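Side-chain contacts in membrane-bound protease PH1510 (Pyrococcus horikoshii, PDB 6M4B), which cleaves proteins as a serine protease, preferring sites near hydrophobic or aromatic residues, and degrades casein and a stomatin homolog in vitro: residues A[6-11]-A[197-202]; A[33-38]-A[60-65]. The protein carries 1 engineered substitution. All blocks are in the same frame, centred on the assembly; numbering follows the deposited sequence.

Interaction 1 (A[6-11]-A[197-202])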
loop_
_atom_site.group_PDB
_atom_site.type_symbol
_atom_site.label_atom_id
_atom_site.label_comp_id
_atom_site.label_asym_id
_atom_site.label_seq_id
_atom_site.Cartn_x
_atom_site.Cartn_y
_atom_site.Cartn_z
ATOM N N ALA A 6 22.811 -17.598 19.975
ATOM C CA ALA A 6 21.923 -16.515 19.479
ATOM C C ALA A 6 22.159 -15.144 20.142
ATOM O O ALA A 6 22.023 -15.022 21.357
ATOM C CB ALA A 6 20.453 -16.924 19.633
ATOM N N LYS A 7 22.566 -14.148 19.341
ATOM C CA LYS A 7 22.684 -12.753 19.782
ATOM C C LYS A 7 21.581 -11.808 19.249
ATOM O O LYS A 7 20.877 -12.089 18.278
ATOM C CB LYS A 7 24.089 -12.187 19.458
ATOM C CG LYS A 7 24.571 -12.265 17.985
ATOM C CD LYS A 7 25.647 -13.330 17.773
ATOM C CE LYS A 7 25.584 -13.907 16.344
ATOM N NZ LYS A 7 26.794 -14.686 15.931
ATOM N N ASN A 8 21.418 -10.695 19.947
ATOM C CA ASN A 8 20.339 -9.777 19.746
ATOM C C ASN A 8 21.054 -8.669 19.014
ATOM O O ASN A 8 21.798 -7.888 19.602
ATOM C CB ASN A 8 19.821 -9.350 21.132
ATOM C CG ASN A 8 18.396 -8.762 21.104
ATOM O OD1 ASN A 8 17.700 -8.836 20.115
ATOM N ND2 ASN A 8 17.986 -8.150 22.202
ATOM N N ILE A 9 20.867 -8.627 17.704
ATOM C CA ILE A 9 21.551 -7.672 16.862
ATOM C C ILE A 9 20.584 -6.585 16.350
ATOM O O ILE A 9 19.513 -6.897 15.810
ATOM C CB ILE A 9 22.191 -8.400 15.666
ATOM C CG1 ILE A 9 23.334 -9.283 16.183
ATOM C CG2 ILE A 9 22.728 -7.410 14.651
ATOM C CD1 ILE A 9 23.785 -10.369 15.227
ATOM N N VAL A 10 21.009 -5.332 16.458
ATOM C CA VAL A 10 20.350 -4.242 15.781
ATOM C C VAL A 10 21.291 -3.645 14.733
ATOM O O VAL A 10 22.392 -3.203 15.049
ATOM C CB VAL A 10 19.868 -3.153 16.761
ATOM C CG1 VAL A 10 19.260 -1.967 16.012
ATOM C CG2 VAL A 10 18.800 -3.749 17.677
ATOM N N TYR A 11 20.828 -3.623 13.491
ATOM C CA TYR A 11 21.568 -2.944 12.429
ATOM C C TYR A 11 21.163 -1.488 12.362
ATOM O O TYR A 11 20.056 -1.122 12.766
ATOM C CB TYR A 11 21.366 -3.637 11.105
ATOM C CG TYR A 11 22.130 -4.957 11.022
ATOM C CD1 TYR A 11 23.500 -4.970 10.745
ATOM C CD2 TYR A 11 21.492 -6.172 11.225
ATOM C CE1 TYR A 11 24.194 -6.152 10.646
ATOM C CE2 TYR A 11 22.180 -7.370 11.126
ATOM C CZ TYR A 11 23.527 -7.355 10.836
ATOM O OH TYR A 11 24.212 -8.533 10.749
ATOM N N THR A 197 7.068 -7.034 20.470
ATOM C CA THR A 197 7.652 -6.177 21.518
ATOM C C THR A 197 9.160 -6.067 21.293
ATOM O O THR A 197 9.813 -7.064 21.178
ATOM C CB THR A 197 7.310 -6.697 22.932
ATOM O OG1 THR A 197 5.895 -6.663 23.111
ATOM C CG2 THR A 197 7.946 -5.805 24.047
ATOM N N LEU A 198 9.696 -4.854 21.198
ATOM C CA LEU A 198 11.098 -4.674 20.902
ATOM C C LEU A 198 11.924 -4.979 22.159
ATOM O O LEU A 198 11.588 -4.537 23.274
ATOM C CB LEU A 198 11.388 -3.254 20.442
ATOM C CG LEU A 198 10.707 -2.831 19.132
ATOM C CD1 LEU A 198 10.818 -1.334 18.945
ATOM C CD2 LEU A 198 11.312 -3.567 17.958
ATOM N N ASN A 199 12.987 -5.740 21.997
ATOM C CA ASN A 199 13.832 -6.110 23.128
ATOM C C ASN A 199 15.207 -5.611 22.910
ATOM O O ASN A 199 15.981 -6.166 22.110
ATOM C CB ASN A 199 13.850 -7.603 23.296
ATOM C CG ASN A 199 14.908 -8.066 24.281
ATOM O OD1 ASN A 199 15.449 -7.307 25.080
ATOM N ND2 ASN A 199 15.200 -9.345 24.212
ATOM N N PHE A 200 15.507 -4.521 23.604
ATOM C CA PHE A 200 16.776 -3.856 23.406
ATOM C C PHE A 200 17.575 -3.738 24.679
ATOM O O PHE A 200 18.510 -2.950 24.771
ATOM C CB PHE A 200 16.547 -2.425 22.873
ATOM C CG PHE A 200 15.980 -2.341 21.464
ATOM C CD1 PHE A 200 16.345 -3.251 20.440
ATOM C CD2 PHE A 200 15.187 -1.289 21.142
ATOM C CE1 PHE A 200 15.866 -3.091 19.164
ATOM C CE2 PHE A 200 14.695 -1.121 19.861
ATOM C CZ PHE A 200 15.034 -2.002 18.882
ATOM N N THR A 201 17.259 -4.547 25.658
ATOM C CA THR A 201 17.964 -4.466 26.919
ATOM C C THR A 201 19.478 -4.688 26.748
ATOM O O THR A 201 20.259 -3.882 27.200
ATOM C CB THR A 201 17.344 -5.469 27.867
ATOM O OG1 THR A 201 15.930 -5.209 27.902
ATOM C CG2 THR A 201 17.994 -5.357 29.285
ATOM N N ASN A 202 19.867 -5.734 26.033
ATOM C CA ASN A 202 21.277 -5.986 25.699
ATOM C C ASN A 202 21.379 -6.353 24.271
ATOM O O ASN A 202 20.908 -7.425 23.861
ATOM C CB ASN A 202 21.821 -7.125 26.548
ATOM C CG ASN A 202 21.953 -6.717 27.982
ATOM O OD1 ASN A 202 21.201 -7.143 28.846
ATOM N ND2 ASN A 202 22.872 -5.815 28.227
HETATM O O HOH W 1 18.261 -7.869 25.393
#
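At the entry to strand 9-16 of the parallel sheet, a strand of the ClpP/crotonase-like protease domain, Asn8 and Val10 meet the loop that runs from helix 175-182 to strand 204-207, outermost of the sheet within this chain. The amide of Asn8 does the polar work. With CG anti to the backbone N (chi1 -160°), ND2 reaches over to the loop and donates to Asn199 O at 2.8 Å, arriving from above the carbonyl plane. A weak second bond runs from ND2 to Asn202 O, 3.4 Å away. Water 1 accepts from Asn8 ND2 and Asn202 N and donates to Asn199 OD1 at 2.9 Å, so it ties three asparagines together. Deeper in, the CG2 methyl of Val10 presses obliquely on CE1 of Phe200 at 3.4 Å; this ring also packs against Leu179 and Ala41. Both residues are buried, a place that suits apolar side chains. Replacing Asn8 by an alanine would probably leave Asn199 O without this donor and water 1 without one of its three partners. A short neutral amide can thus bridge to main-chain carbonyls of an irregular loop, while the buried Val10-Phe200 contact adds apolar packing beside it.

Interaction 2 (A[33-38]-A[60-65])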
loop_
_atom_site.group_PDB
_atom_site.type_symbol
_atom_site.label_atom_id
_atom_site.label_comp_id
_atom_site.label_asym_id
_atom_site.label_seq_id
_atom_site.Cartn_x
_atom_site.Cartn_y
_atom_site.Cartn_z
ATOM N N ILE A 33 19.594 -7.702 4.273
ATOM C CA ILE A 33 20.719 -8.115 5.113
ATOM C C ILE A 33 20.262 -8.377 6.549
ATOM O O ILE A 33 20.460 -9.458 7.085
ATOM C CB ILE A 33 21.858 -7.074 5.085
ATOM C CG1 ILE A 33 22.535 -7.091 3.716
ATOM C CG2 ILE A 33 22.892 -7.393 6.165
ATOM C CD1 ILE A 33 23.459 -5.911 3.449
ATOM N N ALA A 34 19.608 -7.387 7.151
ATOM C CA ALA A 34 19.152 -7.507 8.520
ATOM C C ALA A 34 18.179 -8.667 8.718
ATOM O O ALA A 34 18.210 -9.314 9.763
ATOM C CB ALA A 34 18.505 -6.199 8.959
ATOM N N GLU A 35 17.283 -8.913 7.755
ATOM C CA GLU A 35 16.345 -10.079 7.811
ATOM C C GLU A 35 17.128 -11.414 7.710
ATOM O O GLU A 35 16.907 -12.332 8.484
ATOM C CB GLU A 35 15.348 -10.068 6.624
ATOM C CG GLU A 35 14.250 -9.013 6.624
ATOM C CD GLU A 35 13.446 -8.977 5.318
ATOM O OE1 GLU A 35 14.018 -9.144 4.212
ATOM O OE2 GLU A 35 12.227 -8.728 5.385
ATOM N N GLN A 36 18.052 -11.496 6.758
ATOM C CA GLN A 36 18.887 -12.706 6.610
ATOM C C GLN A 36 19.665 -13.043 7.866
ATOM O O GLN A 36 19.787 -14.219 8.169
ATOM C CB GLN A 36 19.854 -12.588 5.445
ATOM C CG GLN A 36 19.198 -12.962 4.122
ATOM C CD GLN A 36 19.965 -12.420 2.923
ATOM O OE1 GLN A 36 21.067 -11.866 3.066
ATOM N NE2 GLN A 36 19.405 -12.611 1.731
ATOM N N ASP A 37 20.136 -12.029 8.614
ATOM C CA ASP A 37 20.822 -12.265 9.908
ATOM C C ASP A 37 19.883 -12.383 11.121
ATOM O O ASP A 37 20.359 -12.463 12.240
ATOM C CB ASP A 37 21.922 -11.223 10.170
ATOM C CG ASP A 37 22.921 -11.081 8.985
ATOM O OD1 ASP A 37 22.914 -11.933 8.062
ATOM O OD2 ASP A 37 23.728 -10.121 8.979
ATOM N N ASN A 38 18.569 -12.484 10.912
ATOM C CA ASN A 38 17.581 -12.532 12.026
ATOM C C ASN A 38 17.781 -11.419 13.057
ATOM O O ASN A 38 17.641 -11.654 14.285
ATOM C CB ASN A 38 17.583 -13.888 12.771
ATOM C CG ASN A 38 17.292 -15.054 11.862
ATOM O OD1 ASN A 38 18.150 -15.909 11.628
ATOM N ND2 ASN A 38 16.088 -15.082 11.310
ATOM N N VAL A 60 7.857 2.161 1.207
ATOM C CA VAL A 60 6.836 1.897 2.244
ATOM C C VAL A 60 6.414 0.424 2.256
ATOM O O VAL A 60 6.320 -0.211 3.315
ATOM C CB VAL A 60 5.607 2.797 2.080
ATOM C CG1 VAL A 60 4.437 2.283 2.894
ATOM C CG2 VAL A 60 5.956 4.222 2.493
ATOM N N GLN A 61 6.154 -0.113 1.079
ATOM C CA GLN A 61 5.685 -1.491 0.995
ATOM C C GLN A 61 6.796 -2.493 1.373
ATOM O O GLN A 61 6.522 -3.544 1.924
ATOM C CB GLN A 61 5.103 -1.819 -0.393
ATOM C CG GLN A 61 3.778 -2.604 -0.288
ATOM C CD GLN A 61 3.808 -3.906 -1.002
ATOM O OE1 GLN A 61 4.879 -4.421 -1.312
ATOM N NE2 GLN A 61 2.645 -4.473 -1.238
ATOM N N ARG A 62 8.034 -2.173 1.071
ATOM C CA ARG A 62 9.141 -3.039 1.517
ATOM C C ARG A 62 9.218 -3.105 3.057
ATOM O O ARG A 62 9.350 -4.182 3.626
ATOM C CB ARG A 62 10.457 -2.530 0.961
ATOM C CG ARG A 62 11.662 -3.388 1.257
ATOM C CD ARG A 62 11.497 -4.765 0.675
ATOM N NE ARG A 62 12.611 -5.612 1.027
ATOM C CZ ARG A 62 12.664 -6.471 2.039
ATOM N NH1 ARG A 62 11.656 -6.619 2.909
ATOM N NH2 ARG A 62 13.770 -7.211 2.180
ATOM N N ILE A 63 9.082 -1.954 3.696
ATOM C CA ILE A 63 9.028 -1.897 5.151
ATOM C C ILE A 63 7.837 -2.686 5.688
ATOM O O ILE A 63 7.989 -3.486 6.615
ATOM C CB ILE A 63 9.011 -0.450 5.627
ATOM C CG1 ILE A 63 10.374 0.175 5.305
ATOM C CG2 ILE A 63 8.680 -0.341 7.114
ATOM C CD1 ILE A 63 10.409 1.665 5.384
ATOM N N GLN A 64 6.671 -2.545 5.074
ATOM C CA GLN A 64 5.506 -3.228 5.577
ATOM C C GLN A 64 5.613 -4.747 5.523
ATOM O O GLN A 64 5.011 -5.406 6.345
ATOM C CB GLN A 64 4.238 -2.773 4.847
ATOM C CG GLN A 64 3.768 -1.369 5.241
ATOM C CD GLN A 64 2.551 -0.923 4.427
ATOM O OE1 GLN A 64 2.411 -1.291 3.247
ATOM N NE2 GLN A 64 1.672 -0.128 5.037
ATOM N N GLN A 65 6.288 -5.287 4.507
ATOM C CA GLN A 65 6.502 -6.737 4.348
ATOM C C GLN A 65 7.768 -7.215 5.084
ATOM O O GLN A 65 8.075 -8.378 5.031
ATOM C CB GLN A 65 6.659 -7.131 2.851
ATOM C CG GLN A 65 5.558 -6.708 1.863
ATOM C CD GLN A 65 4.256 -7.472 2.034
ATOM O OE1 GLN A 65 3.665 -7.493 3.110
ATOM N NE2 GLN A 65 3.785 -8.078 0.957
#
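Glu35 lays its carboxylate against the guanidinium edge of Arg62, bridging the C-terminal parts of helices 21-36 and 53-64, the helices of two successive beta-alpha-beta crossovers in the ClpP/crotonase-like domain. The two side chains come from opposite directions, and CD of Glu35 lies in the guanidinium plane, so the acid meets the N-H edge and not the flat face. The bridge is uneven. Arg62 NH2 donates to Glu35 OE1 at 2.8 Å in an almost straight bond, whereas NH1 reaches Glu35 OE2 weakly, at 3.3 Å. The carboxylate is turned 43° from the guanidinium plane, and OE1 is met from above the carboxylate plane. Glu35 is extended beyond CG; Arg62 starts with CG anti to its main-chain nitrogen (chi1 -176°) and then bends at chi2 (61°), which brings the head across to the neighbouring helix.

Further partners fix both groups. Arg62 NE forms a salt bridge with Asp28 and NH2 also bonds to Thr32, both on helix 21-36, while Glu35 OE2 accepts from the backbone N of Lys67 just beyond helix 53-64. Gln65 gives Glu35 little contact; its amide instead bonds to Asn58 of the second subunit, so this part of the chain also touches the dimer partner.

Arginine suits this place because its several N-H groups can serve two acids and a hydroxyl at once, and a long glutamate can span the distance between the helices. With two carboxylates close by, the guanidinium charge is probably well balanced, and the straight NH2-OE1 bond makes this a directional salt bridge between partly exposed side chains.

Interaction 1 is partly buried and joins the first strand of the parallel sheet to a C-terminal loop, so it closes a large part of the chain; interaction 2, nested within that span, is a surface contact between two helices. Neutral amide, water and apolar contacts make up the first, a charged pair the second. Their centres lie about 16 Å apart, yet the two meet where the Tyr11 ring packs on Ala34. Strand 9-16 leads through a short connection into helix 21-36, which carries half of interaction 2, so one beta-alpha unit takes part in both. Both contacts lie away from the active-site and substrate-binding residues.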